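Local coordinates for protein quinone oxidoreductase (Escherichia coli, PDB 1QOR) that catalyses the one-electron reduction of quinones to semiquinones with NADPH as the electron donor, working as a homodimer, at residues Val296-Ala310 and Glu315-Pro327. Sequence-based numbering, arbitrary orientation.
Sequences VAEQQKYPLKDAQRA and ESRATQGSSLLIP. With NDP (NADPH dihydro-nicotinamide-adenine-dinucleotide phosphate), chain D.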
# COMPACT_ATOMS: atom_id res chain seq x y z
N VAL A 296 -26.29 19.25 13.26
CA VAL A 296 -26.90 18.80 12.00
C VAL A 296 -28.02 19.70 11.47
O VAL A 296 -28.92 20.06 12.22
CB VAL A 296 -27.44 17.30 12.17
CG1 VAL A 296 -28.31 16.86 10.98
CG2 VAL A 296 -26.27 16.34 12.31
N ALA A 297 -27.97 20.01 10.18
CA ALA A 297 -29.00 20.83 9.52
C ALA A 297 -30.34 20.17 9.84
O ALA A 297 -30.45 18.94 9.76
CB ALA A 297 -28.78 20.82 8.01
N GLU A 298 -31.38 20.94 10.16
CA GLU A 298 -32.68 20.36 10.46
C GLU A 298 -33.24 19.57 9.27
O GLU A 298 -33.88 18.56 9.44
CB GLU A 298 -33.68 21.44 10.89
CG GLU A 298 -34.56 21.06 12.08
CD GLU A 298 -33.75 20.73 13.35
OE1 GLU A 298 -32.55 21.13 13.44
OE2 GLU A 298 -34.33 20.09 14.28
N GLN A 299 -32.92 20.01 8.06
CA GLN A 299 -33.40 19.34 6.87
C GLN A 299 -32.76 17.98 6.71
O GLN A 299 -33.21 17.16 5.90
CB GLN A 299 -33.13 20.19 5.62
N GLN A 300 -31.69 17.74 7.45
CA GLN A 300 -30.99 16.46 7.36
C GLN A 300 -31.31 15.53 8.52
O GLN A 300 -30.54 14.63 8.84
CB GLN A 300 -29.48 16.68 7.16
CG GLN A 300 -29.20 17.12 5.73
CD GLN A 300 -27.73 17.25 5.35
OE1 GLN A 300 -27.42 17.86 4.34
NE2 GLN A 300 -26.83 16.62 6.11
N LYS A 301 -32.43 15.80 9.20
CA LYS A 301 -32.90 14.93 10.30
C LYS A 301 -34.17 14.35 9.73
O LYS A 301 -34.99 15.08 9.20
CB LYS A 301 -33.22 15.69 11.57
CG LYS A 301 -32.02 16.21 12.30
CD LYS A 301 -32.45 17.01 13.52
CE LYS A 301 -31.29 17.87 13.99
NZ LYS A 301 -31.67 18.71 15.15
N TYR A 302 -34.30 13.04 9.79
CA TYR A 302 -35.45 12.37 9.22
C TYR A 302 -36.06 11.42 10.23
O TYR A 302 -35.35 10.88 11.10
CB TYR A 302 -35.04 11.55 8.01
CG TYR A 302 -34.18 12.27 7.03
CD1 TYR A 302 -32.80 12.32 7.18
CD2 TYR A 302 -34.73 12.86 5.90
CE1 TYR A 302 -31.99 12.94 6.22
CE2 TYR A 302 -33.93 13.47 4.94
CZ TYR A 302 -32.57 13.50 5.11
OH TYR A 302 -31.78 14.07 4.13
N PRO A 303 -37.40 11.28 10.20
CA PRO A 303 -38.03 10.34 11.15
C PRO A 303 -37.44 8.93 10.79
O PRO A 303 -37.13 8.68 9.63
CB PRO A 303 -39.52 10.39 10.73
CG PRO A 303 -39.66 11.71 9.99
CD PRO A 303 -38.38 11.90 9.27
N LEU A 304 -37.28 8.03 11.75
CA LEU A 304 -36.77 6.68 11.43
C LEU A 304 -37.50 6.01 10.25
O LEU A 304 -36.88 5.43 9.35
CB LEU A 304 -36.89 5.75 12.64
CG LEU A 304 -36.66 4.24 12.42
CD1 LEU A 304 -35.36 3.99 11.72
CD2 LEU A 304 -36.61 3.54 13.75
N LYS A 305 -38.83 6.12 10.22
CA LYS A 305 -39.61 5.52 9.15
C LYS A 305 -39.35 6.11 7.78
O LYS A 305 -39.75 5.53 6.79
CB LYS A 305 -41.10 5.54 9.49
CG LYS A 305 -41.70 6.94 9.69
CD LYS A 305 -42.20 7.55 8.37
CE LYS A 305 -42.98 8.86 8.59
NZ LYS A 305 -43.22 9.60 7.29
N ASP A 306 -38.68 7.26 7.70
CA ASP A 306 -38.37 7.83 6.40
C ASP A 306 -36.92 7.54 5.97
O ASP A 306 -36.31 8.31 5.18
CB ASP A 306 -38.67 9.33 6.34
CG ASP A 306 -40.18 9.63 6.39
OD1 ASP A 306 -40.98 8.76 5.93
OD2 ASP A 306 -40.56 10.72 6.91
N ALA A 307 -36.40 6.42 6.46
CA ALA A 307 -35.05 5.97 6.13
C ALA A 307 -34.83 5.96 4.60
O ALA A 307 -33.76 6.33 4.12
CB ALA A 307 -34.77 4.62 6.75
N GLN A 308 -35.87 5.58 3.85
CA GLN A 308 -35.79 5.59 2.38
C GLN A 308 -35.44 6.98 1.79
O GLN A 308 -34.63 7.09 0.85
CB GLN A 308 -37.09 5.10 1.74
CG GLN A 308 -37.04 5.26 0.22
CD GLN A 308 -38.33 4.84 -0.50
OE1 GLN A 308 -38.51 5.18 -1.67
NE2 GLN A 308 -39.21 4.10 0.19
N ARG A 309 -36.10 8.04 2.27
CA ARG A 309 -35.83 9.40 1.77
C ARG A 309 -34.41 9.82 2.18
O ARG A 309 -33.74 10.50 1.43
CB ARG A 309 -36.83 10.42 2.36
CG ARG A 309 -36.80 11.83 1.71
N ALA A 310 -33.96 9.43 3.38
CA ALA A 310 -32.61 9.75 3.83
C ALA A 310 -31.57 9.19 2.84
O ALA A 310 -30.58 9.89 2.51
CB ALA A 310 -32.36 9.20 5.22
N GLU A 315 -27.50 9.71 -1.36
CA GLU A 315 -26.91 9.26 -2.61
C GLU A 315 -26.90 10.29 -3.73
O GLU A 315 -26.06 10.20 -4.65
CB GLU A 315 -27.61 8.00 -3.10
CG GLU A 315 -27.27 6.78 -2.27
CD GLU A 315 -27.86 5.50 -2.85
OE1 GLU A 315 -28.72 5.57 -3.74
OE2 GLU A 315 -27.43 4.41 -2.43
N SER A 316 -27.84 11.24 -3.67
CA SER A 316 -27.93 12.25 -4.70
C SER A 316 -26.82 13.32 -4.57
O SER A 316 -26.71 14.21 -5.41
CB SER A 316 -29.30 12.91 -4.67
OG SER A 316 -29.51 13.60 -3.43
N ARG A 317 -26.01 13.23 -3.52
CA ARG A 317 -24.91 14.17 -3.30
C ARG A 317 -25.39 15.55 -2.83
O ARG A 317 -24.61 16.51 -2.78
CB ARG A 317 -24.05 14.31 -4.57
CG ARG A 317 -23.58 12.95 -5.13
CD ARG A 317 -22.85 13.08 -6.48
NE ARG A 317 -21.57 13.75 -6.31
CZ ARG A 317 -20.59 13.75 -7.20
NH1 ARG A 317 -20.73 13.12 -8.34
NH2 ARG A 317 -19.44 14.34 -6.91
N ALA A 318 -26.65 15.63 -2.41
CA ALA A 318 -27.18 16.91 -1.98
C ALA A 318 -27.03 17.16 -0.49
O ALA A 318 -27.77 17.94 0.06
CB ALA A 318 -28.64 17.02 -2.37
N THR A 319 -26.09 16.54 0.20
CA THR A 319 -26.00 16.82 1.62
C THR A 319 -24.64 17.42 1.95
O THR A 319 -23.71 17.42 1.13
CB THR A 319 -26.19 15.51 2.48
OG1 THR A 319 -25.17 14.56 2.15
CG2 THR A 319 -27.58 14.89 2.25
N GLN A 320 -24.52 17.92 3.18
CA GLN A 320 -23.27 18.46 3.66
C GLN A 320 -23.29 18.06 5.09
O GLN A 320 -24.35 18.10 5.72
CB GLN A 320 -23.20 19.98 3.52
CG GLN A 320 -23.05 20.43 2.07
CD GLN A 320 -23.04 21.94 1.92
OE1 GLN A 320 -22.75 22.66 2.87
NE2 GLN A 320 -23.39 22.42 0.75
N GLY A 321 -22.16 17.58 5.57
CA GLY A 321 -22.07 17.14 6.94
C GLY A 321 -22.92 15.91 7.14
O GLY A 321 -23.33 15.27 6.18
N SER A 322 -23.22 15.63 8.40
CA SER A 322 -24.00 14.49 8.82
C SER A 322 -25.54 14.60 8.76
O SER A 322 -26.12 15.70 8.73
CB SER A 322 -23.58 14.15 10.22
OG SER A 322 -22.18 13.89 10.27
N SER A 323 -26.17 13.42 8.66
CA SER A 323 -27.62 13.25 8.64
C SER A 323 -27.95 12.37 9.85
O SER A 323 -27.07 11.68 10.43
CB SER A 323 -28.09 12.53 7.37
OG SER A 323 -27.96 13.33 6.20
N LEU A 324 -29.22 12.39 10.23
CA LEU A 324 -29.64 11.59 11.36
C LEU A 324 -31.02 11.04 11.14
O LEU A 324 -31.79 11.59 10.34
CB LEU A 324 -29.70 12.44 12.62
CG LEU A 324 -28.43 12.94 13.30
CD1 LEU A 324 -28.84 13.94 14.37
CD2 LEU A 324 -27.66 11.78 13.92
N LEU A 325 -31.29 9.93 11.81
CA LEU A 325 -32.61 9.32 11.83
C LEU A 325 -33.05 9.46 13.29
O LEU A 325 -32.29 9.17 14.24
CB LEU A 325 -32.60 7.83 11.44
CG LEU A 325 -32.38 7.44 9.98
CD1 LEU A 325 -32.42 5.87 9.89
CD2 LEU A 325 -33.43 8.09 9.06
N ILE A 326 -34.26 9.97 13.48
CA ILE A 326 -34.80 10.16 14.82
C ILE A 326 -35.93 9.17 15.05
O ILE A 326 -36.88 9.14 14.26
CB ILE A 326 -35.34 11.62 15.03
CG1 ILE A 326 -34.32 12.64 14.51
CG2 ILE A 326 -35.63 11.87 16.50
CD1 ILE A 326 -32.97 12.57 15.20
N PRO A 327 -35.76 8.27 16.03
CA PRO A 327 -36.69 7.21 16.45
C PRO A 327 -37.96 7.84 17.01
O PRO A 327 -39.03 7.23 16.83
CB PRO A 327 -35.93 6.52 17.59
CG PRO A 327 -34.53 6.77 17.29
CD PRO A 327 -34.52 8.20 16.82
OXT PRO A 327 -37.86 8.92 17.64
PA NDP D . -20.68 11.74 2.76
O1A NDP D . -21.62 12.48 3.64
O2A NDP D . -19.28 12.24 2.65
O5B NDP D . -21.29 11.52 1.36
C5B NDP D . -20.55 11.07 0.26
C4B NDP D . -20.06 12.25 -0.51
O4B NDP D . -19.12 11.66 -1.40
C3B NDP D . -21.07 12.98 -1.42
O3B NDP D . -21.79 13.97 -0.64
C2B NDP D . -20.20 13.44 -2.58
O2B NDP D . -19.74 14.76 -2.29
C1B NDP D . -19.01 12.38 -2.62
N9A NDP D . -19.20 11.67 -3.89
C8A NDP D . -18.40 11.68 -4.96
N7A NDP D . -18.94 10.94 -5.94
C5A NDP D . -20.07 10.49 -5.43
C6A NDP D . -20.99 9.69 -6.10
N6A NDP D . -20.81 9.29 -7.36
N1A NDP D . -22.08 9.37 -5.42
C2A NDP D . -22.30 9.77 -4.13
N3A NDP D . -21.41 10.54 -3.50
C4A NDP D . -20.27 10.92 -4.15
O3 NDP D . -20.61 10.31 3.46
PN NDP D . -20.01 9.73 4.79
O1N NDP D . -19.37 10.80 5.65
O2N NDP D . -21.04 8.81 5.42
O5D NDP D . -18.83 8.79 4.14
C5D NDP D . -17.79 9.25 3.29
C4D NDP D . -17.02 8.12 2.70
O4D NDP D . -16.22 7.48 3.72
C3D NDP D . -17.91 7.03 2.10
O3D NDP D . -17.34 6.56 0.87
C2D NDP D . -17.86 5.95 3.20
O2D NDP D . -18.16 4.67 2.69
C1D NDP D . -16.44 6.01 3.69
N1N NDP D . -16.09 5.65 5.09
C2N NDP D . -15.04 4.81 5.33
C3N NDP D . -14.72 4.50 6.64
C7N NDP D . -13.54 3.60 6.96
O7N NDP D . -13.22 3.36 8.12
N7N NDP D . -12.90 3.13 5.91
C4N NDP D . -15.44 5.03 7.70
C5N NDP D . -16.51 5.89 7.44
C6N NDP D . -16.83 6.19 6.13
P2B NDP D . -19.38 15.82 -3.52
O1X NDP D . -18.70 16.95 -2.84
O2X NDP D . -18.50 15.09 -4.43
O3X NDP D . -20.70 16.13 -4.10
O HOH W 1 -25.67 18.55 8.75
O HOH W 2 -29.49 12.33 4.00
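Val-296 lays its branched side chain against the chain at Ser-322, with CG2 4.1 Å from Leu-324 CD1; a compact apolar residue suits this place, which Ala-120 of helix 115-135 also lines. Gln-300 then sends a long, extended side chain (chi2 -175°) along the loop, and its primary amide serves both backbone polarities. OE1 of Gln-300 takes the N-H of Gln-320 N on a lone pair at 3.1 Å, while its NE2 gives one bond to Gln-320 O and another, 2.9 Å long, to Ser-322 O, both from above the carbonyl planes. These three bonds fix the amide's rotation, and a leucine here would probably leave the Gln-320 N-H and both carbonyls without these partners and let the loop shift. The two segments pair in parallel, strand 301-303 against strand 324-326, starting with the bond from Leu-324 N to Gln-300 O (2.9 Å) and continued by Tyr-302 N to Leu-324 O and Ile-326 N to Tyr-302 O. With CG beside its own backbone N (chi1 -49°), Tyr-302 turns one ring face to Ala-310 CB, and its hydroxyl shares a water with Ser-323 OG and Ala-310 O. Leu-304 CD1 meets Leu-325 CD1 at 3.9 Å; the small Ala-307 and Ala-310 let the helix lie close over Leu-325. The whole is a right-handed beta-alpha-beta crossover, strand 301-303, helix 307-315, strand 324-326, whose connecting loop carries Arg-317 to the NADPH 2'-phosphate, Arg-317 NH2 2.8 Å from O2X.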